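PDB 6IYM: 5-oxopent-3-ene-1,2,5-tricarboxylate decarboxylase from Exiguobacterium antarcticum B7, which belongs to the fumarylacetoacetate hydrolase family and binds a magnesium ion through a cluster of acidic side chains. Local coordinates for residues A[120-125]-A[243-248]. Numbering follows the deposited sequence.
Sequences QLDYEG and AGVGHG. With MG (magnesium ion), chain C.
The two carboxylate oxygens of Asp122 each take a backbone amide of consecutive residues, Gly246 and His247, at the start of the short 3-10 turn 246-248. Asp122 OD2 accepts from His247 N at 2.8 Å, with the donor lying well above the carboxylate plane, and OD1 takes the N-H of Gly246 in a weak, more bent bond (128°). OD1 also receives the amide of its own neighbour, Tyr123 N, so two donors grip that atom, while Arg159 forms a salt bridge to OD2, which would offset much of the carboxylate's charge. With CG anti to the backbone N (chi1 -154°), the carboxylate reaches across to the turn. Asp122 OD1 lies 3.4 Å above one face of the Tyr123 ring, offset toward its rim. Tyr123 OH donates to Gly244 O at a very short 2.5 Å, in the carbonyl plane; Arg206 is a second partner of that hydroxyl. In this fumarylacetoacetate hydrolase fold, the contact ties the metal-bearing strand 121-131 to the loop between strands 236-238 and 260-265. Glu124 OE2 binds the magnesium ion at 2.0 Å, with Glu126 and Asp155 as the other protein ligands, while OE1 pairs with Arg159. On the loop side, Val245 CG2 packs 3.6 Å from Glu124 CG. His247 CB lies near Asp122 OD2, and His247 ND1 is hydrogen-bonded to Tyr254.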
loop_
_atom_site.group_PDB
_atom_site.type_symbol
_atom_site.label_atom_id
_atom_site.label_comp_id
_atom_site.label_asym_id
_atom_site.label_seq_id
_atom_site.Cartn_x
_atom_site.Cartn_y
_atom_site.Cartn_z
ATOM N N GLN A 120 20.745 11.123 4.278
ATOM C CA GLN A 120 21.064 9.757 4.771
ATOM C C GLN A 120 20.383 8.708 3.883
ATOM O O GLN A 120 19.716 7.823 4.409
ATOM C CB GLN A 120 20.697 9.651 6.242
ATOM C CG GLN A 120 21.418 10.676 7.124
ATOM C CD GLN A 120 21.254 10.326 8.578
ATOM O OE1 GLN A 120 20.213 9.824 9.005
ATOM N NE2 GLN A 120 22.309 10.519 9.344
ATOM N N LEU A 121 20.548 8.812 2.571
ATOM C CA LEU A 121 20.025 7.816 1.610
ATOM C C LEU A 121 20.823 6.508 1.729
ATOM O O LEU A 121 22.086 6.577 1.745
ATOM C CB LEU A 121 20.145 8.379 0.209
ATOM C CG LEU A 121 19.512 7.497 -0.858
ATOM C CD1 LEU A 121 18.023 7.345 -0.593
ATOM C CD2 LEU A 121 19.770 8.087 -2.224
ATOM N N ASP A 122 20.133 5.366 1.812
ATOM C CA ASP A 122 20.765 4.055 2.103
ATOM C C ASP A 122 20.141 2.989 1.220
ATOM O O ASP A 122 19.021 3.246 0.724
ATOM C CB ASP A 122 20.641 3.695 3.588
ATOM C CG ASP A 122 21.717 2.761 4.126
ATOM O OD1 ASP A 122 22.575 2.317 3.330
ATOM O OD2 ASP A 122 21.637 2.409 5.329
ATOM N N TYR A 123 20.868 1.868 1.048
ATOM C CA TYR A 123 20.480 0.667 0.280
ATOM C C TYR A 123 20.019 -0.442 1.250
ATOM O O TYR A 123 20.394 -0.474 2.455
ATOM C CB TYR A 123 21.642 0.171 -0.588
ATOM C CG TYR A 123 22.916 -0.035 0.195
ATOM C CD1 TYR A 123 23.198 -1.229 0.824
ATOM C CD2 TYR A 123 23.797 1.013 0.396
ATOM C CE1 TYR A 123 24.347 -1.394 1.582
ATOM C CE2 TYR A 123 24.945 0.872 1.161
ATOM C CZ TYR A 123 25.214 -0.335 1.773
ATOM O OH TYR A 123 26.327 -0.456 2.562
ATOM N N GLU A 124 19.264 -1.399 0.720
ATOM C CA GLU A 124 18.952 -2.695 1.398
ATOM C C GLU A 124 18.623 -3.716 0.310
ATOM O O GLU A 124 17.562 -3.589 -0.311
ATOM C CB GLU A 124 17.750 -2.603 2.347
ATOM C CG GLU A 124 17.972 -1.768 3.596
ATOM C CD GLU A 124 16.898 -1.865 4.684
ATOM O OE1 GLU A 124 17.093 -1.235 5.729
ATOM O OE2 GLU A 124 15.847 -2.514 4.463
ATOM N N GLY A 125 19.511 -4.677 0.085
ATOM C CA GLY A 125 19.290 -5.744 -0.907
ATOM C C GLY A 125 18.423 -6.819 -0.324
ATOM O O GLY A 125 18.654 -7.175 0.857
ATOM N N ALA A 243 23.226 -7.920 6.971
ATOM C CA ALA A 243 24.128 -6.902 7.568
ATOM C C ALA A 243 24.814 -6.143 6.439
ATOM O O ALA A 243 24.922 -6.742 5.321
ATOM C CB ALA A 243 25.154 -7.568 8.468
ATOM N N GLY A 244 25.281 -4.915 6.705
ATOM C CA GLY A 244 26.184 -4.161 5.808
ATOM C C GLY A 244 25.568 -2.896 5.246
ATOM O O GLY A 244 26.201 -2.223 4.395
ATOM N N VAL A 245 24.363 -2.588 5.702
ATOM C CA VAL A 245 23.598 -1.348 5.381
ATOM C C VAL A 245 24.464 -0.111 5.684
ATOM O O VAL A 245 25.186 -0.107 6.692
ATOM C CB VAL A 245 22.275 -1.435 6.175
ATOM C CG1 VAL A 245 21.888 -0.169 6.908
ATOM C CG2 VAL A 245 21.157 -1.953 5.288
ATOM N N GLY A 246 24.438 0.900 4.813
ATOM C CA GLY A 246 25.304 2.086 4.948
ATOM C C GLY A 246 25.194 2.702 6.339
ATOM O O GLY A 246 26.216 3.151 6.893
ATOM N N HIS A 247 23.980 2.722 6.886
ATOM C CA HIS A 247 23.650 3.293 8.218
ATOM C C HIS A 247 24.367 2.530 9.341
ATOM O O HIS A 247 24.584 3.131 10.399
ATOM C CB HIS A 247 22.139 3.246 8.432
ATOM C CG HIS A 247 21.647 4.114 9.536
ATOM N ND1 HIS A 247 21.858 5.482 9.541
ATOM C CD2 HIS A 247 20.916 3.826 10.633
ATOM C CE1 HIS A 247 21.298 5.996 10.613
ATOM N NE2 HIS A 247 20.715 5.002 11.300
ATOM N N GLY A 248 24.700 1.248 9.139
ATOM C CA GLY A 248 25.183 0.364 10.217
ATOM C C GLY A 248 26.696 0.283 10.223
ATOM O O GLY A 248 27.247 -0.460 11.057
HETATM MG MG MG C . 14.134 -3.538 4.197
#